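Local coordinates for H127A/Y244A mutant of alginate lyase AlyC3 in complex with dimannuronate (Psychromonas sp., PDB 7C8F), which probably cleaves alginate by beta-elimination as a family 7 polysaccharide lyase, here a double mutant with dimannuronate bound, at residues B[117-122]-B[142-147]; B[125-130]-B[229-234]; B[158-163]-B[190-195]. All blocks are in the same frame, centred on the assembly; numbering follows the deposited sequence.

Contact 1. Residues B[117-122]-B[142-147]; sequences QNEITF and LLRVVW. With BEM (beta-D-mannopyranuronic acid), chain D.
Ile120 and Trp147 form an antiparallel hydrogen-bonded pair and Thr121 and Val146 the non-hydrogen-bonded pair beside it, on short strand segments whose directions differ by 134°. Both strands belong to the glycan-binding sheet of the beta-sandwich (jelly-roll) fold expected of family 7 alginate lyases. Ile120 and Trp147 exchange two backbone bonds, and Phe122 N adds a third to Val145 O.

On the side of the sheet that carries Thr121 and Val146, the main contact is a salt bridge. Arg144 bends at chi3 (-59°) and meets Glu119 end-on. Arg144 NH1 and NH2 both donate to Glu119 OE1, each at 2.9 Å, with the two flat groups nearly coplanar. Arg144 NH2 uses the syn lone pair of Glu119 OE1, while Arg144 NH1 comes in nearly along the C-O axis. A third donor, Gln117 NE2, reaches the same Glu119 OE1 at 2.8 Å from above the carboxylate plane. The other oxygen, Glu119 OE2, is paired with Lys148. Arg144 NH1 also donates in the guanidinium plane to Thr121 OG1, at 3.0 Å, and Gln245 bonds the same hydroxyl. These bonds along its edge fix the guanidinium in rotation. One of its faces is then turned to the mannuronate, with O3 of the sugar 3.8 Å above its centre.

On the opposite side, Phe122 CZ rests against Val145 CG1 at 3.7 Å. Val145 O lies over one face of that ring, offset toward the rim. Phe158 and Phe205 also pack on the phenyl group.

The Gln117 amide stands almost perpendicular to the guanidinium. Gln117 NE2, besides binding Glu119, donates to O3 of the mannuronate at 2.9 Å, in a nearly straight bond of 169°.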
loop_
_atom_site.group_PDB
_atom_site.type_symbol
_atom_site.label_atom_id
_atom_site.label_comp_id
_atom_site.label_asym_id
_atom_site.label_seq_id
_atom_site.Cartn_x
_atom_site.Cartn_y
_atom_site.Cartn_z
ATOM N N GLN B 117 12.534 -11.525 -24.307
ATOM C CA GLN B 117 11.359 -12.021 -23.601
ATOM C C GLN B 117 10.557 -13.010 -24.444
ATOM O O GLN B 117 10.293 -14.139 -24.011
ATOM C CB GLN B 117 10.488 -10.826 -23.204
ATOM C CG GLN B 117 9.437 -11.141 -22.179
ATOM C CD GLN B 117 8.852 -9.890 -21.574
ATOM O OE1 GLN B 117 9.289 -8.778 -21.874
ATOM N NE2 GLN B 117 7.855 -10.061 -20.720
ATOM N N ASN B 118 10.161 -12.618 -25.655
ATOM C CA ASN B 118 9.434 -13.498 -26.567
ATOM C C ASN B 118 8.229 -14.149 -25.883
ATOM O O ASN B 118 8.118 -15.371 -25.765
ATOM C CB ASN B 118 10.366 -14.518 -27.234
ATOM C CG ASN B 118 11.060 -13.940 -28.454
ATOM O OD1 ASN B 118 10.811 -12.793 -28.827
ATOM N ND2 ASN B 118 11.928 -14.721 -29.077
ATOM N N GLU B 119 7.301 -13.283 -25.446
ATOM C CA GLU B 119 6.050 -13.684 -24.811
ATOM C C GLU B 119 4.881 -12.986 -25.494
ATOM O O GLU B 119 5.025 -11.883 -26.034
ATOM C CB GLU B 119 6.033 -13.305 -23.303
ATOM C CG GLU B 119 7.056 -14.085 -22.484
ATOM C CD GLU B 119 7.304 -13.524 -21.108
ATOM O OE1 GLU B 119 6.581 -12.596 -20.674
ATOM O OE2 GLU B 119 8.242 -14.018 -20.448
ATOM N N ILE B 120 3.722 -13.646 -25.478
ATOM C CA ILE B 120 2.431 -13.024 -25.772
ATOM C C ILE B 120 1.596 -13.137 -24.507
ATOM O O ILE B 120 1.342 -14.249 -24.032
ATOM C CB ILE B 120 1.708 -13.709 -26.947
ATOM C CG1 ILE B 120 2.493 -13.516 -28.247
ATOM C CG2 ILE B 120 0.264 -13.143 -27.082
ATOM C CD1 ILE B 120 2.152 -14.544 -29.330
ATOM N N THR B 121 1.156 -11.997 -23.969
ATOM C CA THR B 121 0.312 -11.978 -22.781
ATOM C C THR B 121 -1.130 -11.894 -23.232
ATOM O O THR B 121 -1.470 -11.013 -24.019
ATOM C CB THR B 121 0.643 -10.761 -21.920
ATOM O OG1 THR B 121 2.010 -10.849 -21.505
ATOM C CG2 THR B 121 -0.284 -10.670 -20.692
ATOM N N PHE B 122 -1.972 -12.813 -22.757
ATOM C CA PHE B 122 -3.363 -12.841 -23.193
ATOM C C PHE B 122 -4.395 -12.785 -22.070
ATOM O O PHE B 122 -5.578 -12.571 -22.360
ATOM C CB PHE B 122 -3.627 -14.018 -24.161
ATOM C CG PHE B 122 -3.342 -15.368 -23.575
ATOM C CD1 PHE B 122 -2.070 -15.928 -23.658
ATOM C CD2 PHE B 122 -4.346 -16.075 -22.947
ATOM C CE1 PHE B 122 -1.799 -17.179 -23.103
ATOM C CE2 PHE B 122 -4.097 -17.325 -22.401
ATOM C CZ PHE B 122 -2.811 -17.884 -22.477
ATOM N N LEU B 142 -0.315 -7.907 -11.231
ATOM C CA LEU B 142 -0.305 -9.052 -10.332
ATOM C C LEU B 142 -0.057 -10.342 -11.097
ATOM O O LEU B 142 0.716 -11.195 -10.648
ATOM C CB LEU B 142 -1.629 -9.136 -9.569
ATOM C CG LEU B 142 -1.773 -10.364 -8.664
ATOM C CD1 LEU B 142 -0.708 -10.372 -7.579
ATOM C CD2 LEU B 142 -3.164 -10.438 -8.061
ATOM N N LEU B 143 -0.695 -10.500 -12.256
ATOM C CA LEU B 143 -0.623 -11.736 -13.026
ATOM C C LEU B 143 -0.561 -11.413 -14.505
ATOM O O LEU B 143 -1.356 -10.604 -14.990
ATOM C CB LEU B 143 -1.877 -12.590 -12.760
ATOM C CG LEU B 143 -2.082 -13.783 -13.710
ATOM C CD1 LEU B 143 -0.995 -14.860 -13.491
ATOM C CD2 LEU B 143 -3.486 -14.379 -13.530
ATOM N N ARG B 144 0.290 -12.132 -15.198
ATOM C CA ARG B 144 0.283 -12.201 -16.615
ATOM C C ARG B 144 0.214 -13.711 -16.994
ATOM O O ARG B 144 1.002 -14.467 -16.553
ATOM C CB ARG B 144 1.502 -11.575 -17.284
ATOM C CG ARG B 144 1.625 -10.088 -17.138
ATOM C CD ARG B 144 2.752 -9.558 -18.021
ATOM N NE ARG B 144 4.040 -10.135 -17.718
ATOM C CZ ARG B 144 4.811 -10.757 -18.567
ATOM N NH1 ARG B 144 4.434 -10.933 -19.786
ATOM N NH2 ARG B 144 5.942 -11.258 -18.177
ATOM N N VAL B 145 -0.750 -14.082 -17.809
ATOM C CA VAL B 145 -0.846 -15.421 -18.349
ATOM C C VAL B 145 -0.317 -15.258 -19.772
ATOM O O VAL B 145 -0.836 -14.530 -20.549
ATOM C CB VAL B 145 -2.261 -16.018 -18.336
ATOM C CG1 VAL B 145 -2.214 -17.432 -18.899
ATOM C CG2 VAL B 145 -2.802 -16.060 -16.924
ATOM N N VAL B 146 0.747 -15.990 -20.056
ATOM C CA VAL B 146 1.451 -15.885 -21.304
ATOM C C VAL B 146 1.743 -17.166 -22.034
ATOM O O VAL B 146 1.733 -18.202 -21.463
ATOM C CB VAL B 146 2.850 -15.232 -21.071
ATOM C CG1 VAL B 146 2.734 -13.981 -20.263
ATOM C CG2 VAL B 146 3.848 -16.176 -20.395
ATOM N N TRP B 147 2.028 -17.021 -23.319
ATOM C CA TRP B 147 2.567 -18.080 -24.151
ATOM C C TRP B 147 4.002 -17.613 -24.245
ATOM O O TRP B 147 4.250 -16.496 -24.512
ATOM C CB TRP B 147 1.951 -18.177 -25.531
ATOM C CG TRP B 147 2.579 -19.249 -26.380
ATOM C CD1 TRP B 147 2.132 -20.499 -26.519
ATOM C CD2 TRP B 147 3.748 -19.145 -27.185
ATOM N NE1 TRP B 147 2.940 -21.199 -27.350
ATOM C CE2 TRP B 147 3.950 -20.393 -27.766
ATOM C CE3 TRP B 147 4.641 -18.133 -27.461
ATOM C CZ2 TRP B 147 4.982 -20.641 -28.619
ATOM C CZ3 TRP B 147 5.662 -18.396 -28.314
ATOM C CH2 TRP B 147 5.817 -19.644 -28.877
HETATM C C1 BEM D . 4.948 -4.849 -18.116
HETATM C C2 BEM D . 5.830 -5.610 -19.102
HETATM O O2 BEM D . 7.124 -5.028 -19.145
HETATM C C3 BEM D . 6.005 -7.028 -18.612
HETATM O O3 BEM D . 6.959 -7.695 -19.368
HETATM C C4 BEM D . 6.682 -6.938 -17.290
HETATM O O4 BEM D . 7.158 -8.180 -16.863
HETATM C C5 BEM D . 5.718 -6.302 -16.354
HETATM O O5 BEM D . 5.512 -5.002 -16.844
HETATM C C6 BEM D . 6.298 -6.256 -14.999
HETATM O O6B BEM D . 6.865 -5.256 -14.631
HETATM O O6A BEM D . 5.968 -7.154 -14.280
#

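Contact 2. Residues B[125-130]-B[229-234]; sequences VANKGL and DYWRHL
Asn127 carries CG between its backbone N and carbonyl carbon (chi1 73°), and Trp231 carries CG on the far side from its own N (chi1 -157°), which brings the amide to the benzene part of the indole. Trp231 CZ2 lies 3.7 Å from Asn127 ND2 and equally near Asn127 CB. The amide and ring planes are 87° apart. Neither polar group bonds the other: Asn127 ND2 donates to Val138 O, and Trp231 NE1 pairs with Ser236 OG.

Leu234 fills the space beside them. Its CB meets Asn127 CB at 3.9 Å, and its CD1 sits over the centre of the Trp231 ring. A type I beta turn from Trp231 to Leu234, closed by Leu234 N to Trp231 O, folds the leucine back over the indole. The turn starts on the last residue of the 3-10 segment 229-231, in the loop between strands 221-227 and 235-240, so this contact packs a connecting loop of the beta-sandwich against strand 119-129. At the backbone angles of Gly129 a side chain would collide with the preceding carbonyl O. Gly129 O receives a CA-H...O contact from Leu234 CA at 3.6 Å.

Leu130 CD2 approaches the edge of the His233 imidazole, 3.8 Å from His233 CD2. Leu234 CG covers one face of the same ring. His233 also stacks on His233 of the second subunit, and Leu130 also packs on that residue, which places this end of the contact at the dimer interface. One water donates to both Leu130 O and His233 O, at 2.8 Å each.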
loop_
_atom_site.group_PDB
_atom_site.type_symbol
_atom_site.label_atom_id
_atom_site.label_comp_id
_atom_site.label_asym_id
_atom_site.label_seq_id
_atom_site.Cartn_x
_atom_site.Cartn_y
_atom_site.Cartn_z
ATOM N N VAL B 125 -4.161 -9.743 -14.602
ATOM C CA VAL B 125 -4.733 -9.019 -13.473
ATOM C C VAL B 125 -3.771 -7.876 -13.204
ATOM O O VAL B 125 -2.611 -8.110 -12.832
ATOM C CB VAL B 125 -4.897 -9.892 -12.218
ATOM C CG1 VAL B 125 -5.484 -9.059 -11.062
ATOM C CG2 VAL B 125 -5.759 -11.124 -12.488
ATOM N N ALA B 126 -4.239 -6.643 -13.405
ATOM C CA ALA B 126 -3.457 -5.443 -13.151
ATOM C C ALA B 126 -3.925 -4.807 -11.852
ATOM O O ALA B 126 -4.954 -5.181 -11.290
ATOM C CB ALA B 126 -3.673 -4.441 -14.289
ATOM N N ASN B 127 -3.154 -3.845 -11.351
ATOM C CA ASN B 127 -3.664 -2.975 -10.298
ATOM C C ASN B 127 -3.918 -1.592 -10.862
ATOM O O ASN B 127 -3.171 -1.103 -11.720
ATOM C CB ASN B 127 -2.747 -2.895 -9.061
ATOM C CG ASN B 127 -1.489 -2.083 -9.303
ATOM O OD1 ASN B 127 -1.408 -0.901 -8.943
ATOM N ND2 ASN B 127 -0.499 -2.714 -9.900
ATOM N N LYS B 128 -4.995 -0.984 -10.384
ATOM C CA LYS B 128 -5.217 0.430 -10.632
ATOM C C LYS B 128 -4.372 1.253 -9.668
ATOM O O LYS B 128 -3.647 2.163 -10.088
ATOM C CB LYS B 128 -6.717 0.742 -10.502
ATOM C CG LYS B 128 -7.119 2.166 -10.887
ATOM C CD LYS B 128 -6.843 2.444 -12.353
ATOM C CE LYS B 128 -7.372 3.808 -12.754
ATOM N NZ LYS B 128 -7.189 4.026 -14.213
ATOM N N GLY B 129 -4.427 0.920 -8.385
ATOM C CA GLY B 129 -3.701 1.622 -7.334
ATOM C C GLY B 129 -4.497 1.553 -6.042
ATOM O O GLY B 129 -5.275 0.626 -5.837
ATOM N N LEU B 130 -4.303 2.555 -5.180
ATOM C CA LEU B 130 -5.030 2.558 -3.915
ATOM C C LEU B 130 -6.498 2.912 -4.087
ATOM O O LEU B 130 -7.297 2.614 -3.191
ATOM C CB LEU B 130 -4.433 3.596 -2.972
ATOM C CG LEU B 130 -3.027 3.323 -2.457
ATOM C CD1 LEU B 130 -2.563 4.539 -1.682
ATOM C CD2 LEU B 130 -2.973 2.079 -1.562
ATOM N N ASP B 229 -1.963 -11.804 0.133
ATOM C CA ASP B 229 -2.156 -10.874 1.257
ATOM C C ASP B 229 -1.348 -9.576 1.019
ATOM O O ASP B 229 -1.786 -8.523 1.324
ATOM C CB ASP B 229 -1.688 -11.581 2.541
ATOM C CG ASP B 229 -2.093 -10.912 3.849
ATOM O OD1 ASP B 229 -2.894 -10.063 3.891
ATOM O OD2 ASP B 229 -1.578 -11.382 4.822
ATOM N N TYR B 230 -0.169 -9.725 0.472
ATOM C CA TYR B 230 0.709 -8.596 0.198
ATOM C C TYR B 230 0.159 -7.520 -0.739
ATOM O O TYR B 230 0.632 -6.440 -0.738
ATOM C CB TYR B 230 2.067 -9.081 -0.356
ATOM C CG TYR B 230 1.972 -9.901 -1.632
ATOM C CD1 TYR B 230 1.915 -9.289 -2.853
ATOM C CD2 TYR B 230 1.933 -11.269 -1.585
ATOM C CE1 TYR B 230 1.791 -10.015 -3.992
ATOM C CE2 TYR B 230 1.824 -12.009 -2.716
ATOM C CZ TYR B 230 1.742 -11.378 -3.903
ATOM O OH TYR B 230 1.650 -12.135 -5.020
ATOM N N TRP B 231 -0.840 -7.887 -1.521
ATOM C CA TRP B 231 -1.467 -7.031 -2.504
ATOM C C TRP B 231 -2.774 -6.398 -2.041
ATOM O O TRP B 231 -3.420 -5.754 -2.771
ATOM C CB TRP B 231 -1.792 -7.909 -3.703
ATOM C CG TRP B 231 -1.968 -7.284 -5.057
ATOM C CD1 TRP B 231 -3.116 -7.082 -5.707
ATOM C CD2 TRP B 231 -0.937 -6.869 -5.933
ATOM N NE1 TRP B 231 -2.895 -6.545 -6.929
ATOM C CE2 TRP B 231 -1.548 -6.406 -7.099
ATOM C CE3 TRP B 231 0.452 -6.841 -5.843
ATOM C CZ2 TRP B 231 -0.811 -5.929 -8.163
ATOM C CZ3 TRP B 231 1.157 -6.364 -6.890
ATOM C CH2 TRP B 231 0.528 -5.926 -8.033
ATOM N N ARG B 232 -3.114 -6.640 -0.804
ATOM C CA ARG B 232 -4.410 -6.248 -0.255
ATOM C C ARG B 232 -4.898 -4.834 -0.441
ATOM O O ARG B 232 -6.083 -4.633 -0.602
ATOM C CB ARG B 232 -4.520 -6.663 1.216
ATOM C CG ARG B 232 -3.584 -5.969 2.176
ATOM C CD ARG B 232 -3.544 -6.655 3.530
ATOM N NE ARG B 232 -2.645 -6.056 4.505
ATOM C CZ ARG B 232 -1.372 -6.365 4.623
ATOM N NH1 ARG B 232 -0.810 -7.207 3.815
ATOM N NH2 ARG B 232 -0.645 -5.829 5.548
ATOM N N HIS B 233 -3.958 -3.906 -0.426
ATOM C CA HIS B 233 -4.314 -2.494 -0.573
ATOM C C HIS B 233 -4.565 -2.067 -2.015
ATOM O O HIS B 233 -5.022 -0.934 -2.233
ATOM C CB HIS B 233 -3.190 -1.613 -0.013
ATOM C CG HIS B 233 -1.844 -1.922 -0.603
ATOM N ND1 HIS B 233 -1.297 -3.186 -0.571
ATOM C CD2 HIS B 233 -0.939 -1.133 -1.236
ATOM C CE1 HIS B 233 -0.107 -3.164 -1.145
ATOM N NE2 HIS B 233 0.143 -1.928 -1.545
ATOM N N LEU B 234 -4.282 -2.915 -3.003
ATOM C CA LEU B 234 -4.312 -2.502 -4.403
ATOM C C LEU B 234 -5.610 -2.952 -5.070
ATOM O O LEU B 234 -5.862 -4.152 -5.212
ATOM C CB LEU B 234 -3.089 -3.060 -5.134
ATOM C CG LEU B 234 -1.767 -2.492 -4.610
ATOM C CD1 LEU B 234 -0.595 -3.276 -5.194
ATOM C CD2 LEU B 234 -1.663 -1.007 -4.965
HETATM O O HOH W 1 -6.540 1.028 -0.995
#

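Contact 3. Residues B[158-163]-B[190-195]; sequences FWAMVK and KKYDLG
Trp159 lays one face of its indole over Asp193, with CZ3 3.6 Å from Asp193 CB. The carboxylate is only 22° from the ring plane, and its CG stands above the ring, offset toward the rim. On the same side of the sheet, a bend at chi2 (-60°) lets Met161 SD touch Lys191 CG at 3.6 Å.

On the other side the contacts are mostly apolar, though the exposed Lys190 also lies there. Val162 CG2 meets the edge of the Tyr192 ring, 3.8 Å from CE1. Ala160 CB lies 4.0 Å from Leu194 CD1, and Phe158 CB 3.8 Å from Leu194 CB.

The backbones hold these groups in place. Ala160 with Tyr192 and Val162 with Lys190 are antiparallel hydrogen-bonded pairs, and Trp159 with Asp193 and Met161 with Lys191 the non-hydrogen-bonded pairs between. Asp193 OD1 accepts from Gly195 N at 3.0 Å, an Asx turn, and His157 ND1 bonds the same oxygen. These two bonds fix the carboxylate under the indole. An alanine in place of Trp159 would remove the indole, and Asp193 CB and its carboxylate would probably lose the flat surface they lie against.

Further out, strand 157-163 continues the sheet to strand 143-148. Ala160, Val162, Tyr192 and Leu194 face strands 213-218 and 221-227 of the second sheet, the layered packing of a beta-sandwich.

The chemistry is divided. Apolar groups seal the interior between the sheets. Lys191 lends aliphatic carbons to the contact, and Lys190 and Lys191 probably keep their charges toward solvent, while Asp193 OD1 is satisfied by Gly195 N and His157 ND1.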
loop_
_atom_site.group_PDB
_atom_site.type_symbol
_atom_site.label_atom_id
_atom_site.label_comp_id
_atom_site.label_asym_id
_atom_site.label_seq_id
_atom_site.Cartn_x
_atom_site.Cartn_y
_atom_site.Cartn_z
ATOM N N PHE B 158 2.406 -22.394 -21.726
ATOM C CA PHE B 158 1.709 -21.326 -21.021
ATOM C C PHE B 158 2.305 -21.187 -19.628
ATOM O O PHE B 158 2.653 -22.186 -18.989
ATOM C CB PHE B 158 0.247 -21.712 -20.848
ATOM C CG PHE B 158 -0.541 -21.762 -22.122
ATOM C CD1 PHE B 158 -0.539 -20.696 -23.011
ATOM C CD2 PHE B 158 -1.303 -22.880 -22.418
ATOM C CE1 PHE B 158 -1.300 -20.738 -24.166
ATOM C CE2 PHE B 158 -2.068 -22.933 -23.575
ATOM C CZ PHE B 158 -2.054 -21.863 -24.454
ATOM N N TRP B 159 2.393 -19.946 -19.141
ATOM C CA TRP B 159 2.931 -19.672 -17.813
ATOM C C TRP B 159 2.076 -18.615 -17.137
ATOM O O TRP B 159 1.535 -17.724 -17.798
ATOM C CB TRP B 159 4.365 -19.112 -17.858
ATOM C CG TRP B 159 5.351 -20.021 -18.519
ATOM C CD1 TRP B 159 5.604 -20.101 -19.857
ATOM C CD2 TRP B 159 6.208 -20.977 -17.883
ATOM N NE1 TRP B 159 6.575 -21.047 -20.092
ATOM C CE2 TRP B 159 6.951 -21.604 -18.902
ATOM C CE3 TRP B 159 6.408 -21.370 -16.558
ATOM C CZ2 TRP B 159 7.883 -22.603 -18.641
ATOM C CZ3 TRP B 159 7.351 -22.376 -16.299
ATOM C CH2 TRP B 159 8.067 -22.971 -17.338
ATOM N N ALA B 160 1.992 -18.705 -15.812
ATOM C CA ALA B 160 1.482 -17.612 -14.985
ATOM C C ALA B 160 2.666 -16.912 -14.334
ATOM O O ALA B 160 3.408 -17.526 -13.560
ATOM C CB ALA B 160 0.531 -18.137 -13.913
ATOM N N MET B 161 2.862 -15.644 -14.672
ATOM C CA MET B 161 3.911 -14.820 -14.093
ATOM C C MET B 161 3.247 -13.990 -13.007
ATOM O O MET B 161 2.437 -13.109 -13.307
ATOM C CB MET B 161 4.508 -13.918 -15.171
ATOM C CG MET B 161 4.971 -14.663 -16.431
ATOM S SD MET B 161 6.243 -15.888 -16.060
ATOM C CE MET B 161 6.829 -16.314 -17.709
ATOM N N VAL B 162 3.564 -14.272 -11.754
ATOM C CA VAL B 162 2.869 -13.677 -10.615
ATOM C C VAL B 162 3.823 -12.754 -9.877
ATOM O O VAL B 162 4.865 -13.195 -9.376
ATOM C CB VAL B 162 2.295 -14.758 -9.686
ATOM C CG1 VAL B 162 1.602 -14.126 -8.485
ATOM C CG2 VAL B 162 1.324 -15.648 -10.459
ATOM N N LYS B 163 3.464 -11.474 -9.798
ATOM C CA LYS B 163 4.220 -10.539 -8.982
ATOM C C LYS B 163 3.969 -10.890 -7.520
ATOM O O LYS B 163 2.807 -10.992 -7.091
ATOM C CB LYS B 163 3.720 -9.131 -9.319
ATOM C CG LYS B 163 4.168 -7.995 -8.406
ATOM C CD LYS B 163 5.675 -7.706 -8.475
ATOM C CE LYS B 163 5.919 -6.318 -7.830
ATOM N NZ LYS B 163 7.349 -5.984 -7.608
ATOM N N LYS B 190 6.930 -15.066 -8.944
ATOM C CA LYS B 190 6.781 -16.512 -8.880
ATOM C C LYS B 190 6.168 -16.963 -10.192
ATOM O O LYS B 190 5.199 -16.362 -10.670
ATOM C CB LYS B 190 5.877 -16.893 -7.706
ATOM C CG LYS B 190 5.820 -18.382 -7.426
ATOM C CD LYS B 190 5.226 -18.667 -6.056
ATOM C CE LYS B 190 5.003 -20.160 -5.855
ATOM N NZ LYS B 190 6.193 -20.950 -6.230
ATOM N N LYS B 191 6.742 -17.992 -10.799
ATOM C CA LYS B 191 6.302 -18.456 -12.106
ATOM C C LYS B 191 5.713 -19.852 -11.987
ATOM O O LYS B 191 6.287 -20.722 -11.319
ATOM C CB LYS B 191 7.470 -18.442 -13.101
ATOM C CG LYS B 191 8.107 -17.052 -13.216
ATOM C CD LYS B 191 9.232 -16.987 -14.243
ATOM C CE LYS B 191 10.501 -17.625 -13.723
ATOM N NZ LYS B 191 11.659 -17.303 -14.601
ATOM N N TYR B 192 4.569 -20.066 -12.636
ATOM C CA TYR B 192 3.890 -21.358 -12.634
ATOM C C TYR B 192 3.756 -21.873 -14.059
ATOM O O TYR B 192 3.293 -21.151 -14.950
ATOM C CB TYR B 192 2.486 -21.247 -12.032
ATOM C CG TYR B 192 2.447 -20.780 -10.586
ATOM C CD1 TYR B 192 2.400 -19.438 -10.272
ATOM C CD2 TYR B 192 2.460 -21.701 -9.531
ATOM C CE1 TYR B 192 2.356 -19.008 -8.945
ATOM C CE2 TYR B 192 2.418 -21.288 -8.213
ATOM C CZ TYR B 192 2.367 -19.936 -7.923
ATOM O OH TYR B 192 2.327 -19.518 -6.603
ATOM N N ASP B 193 4.150 -23.137 -14.271
ATOM C CA ASP B 193 4.022 -23.796 -15.559
ATOM C C ASP B 193 2.585 -24.252 -15.717
ATOM O O ASP B 193 2.095 -25.080 -14.938
ATOM C CB ASP B 193 4.958 -25.005 -15.563
ATOM C CG ASP B 193 5.063 -25.694 -16.913
ATOM O OD1 ASP B 193 4.362 -25.342 -17.883
ATOM O OD2 ASP B 193 5.895 -26.639 -16.980
ATOM N N LEU B 194 1.891 -23.696 -16.703
ATOM C CA LEU B 194 0.509 -24.065 -16.944
ATOM C C LEU B 194 0.379 -25.101 -18.047
ATOM O O LEU B 194 -0.741 -25.403 -18.461
ATOM C CB LEU B 194 -0.321 -22.816 -17.263
ATOM C CG LEU B 194 -0.265 -21.715 -16.198
ATOM C CD1 LEU B 194 -1.165 -20.539 -16.601
ATOM C CD2 LEU B 194 -0.643 -22.241 -14.817
ATOM N N GLY B 195 1.493 -25.653 -18.511
ATOM C CA GLY B 195 1.479 -26.758 -19.449
ATOM C C GLY B 195 1.870 -26.344 -20.864
ATOM O O GLY B 195 1.780 -25.178 -21.263
#

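How the contacts relate
From the N terminus, strand 119-129 supplies the first segment of contact 1 and then that of contact 2. Contact 1 closes the short loop back to strand 143-148. Contact 3 follows in series and joins strand 157-163 to strand 189-196. Contact 2 closes last, 98 residues on. Contact 3 is nested inside that long loop, whereas contacts 1 and 2 cross along the chain. Strand 143-148 lies between strands 119-129 and 157-163; Met161 N to Arg144 O probably bonds contacts 1 and 3. Val125 N, on the strand of contact 2, probably bonds Leu143 O, and Tyr230 OH ties its loop to Lys163 O of contact 3. Together they run from the glycan site to the dimer interface.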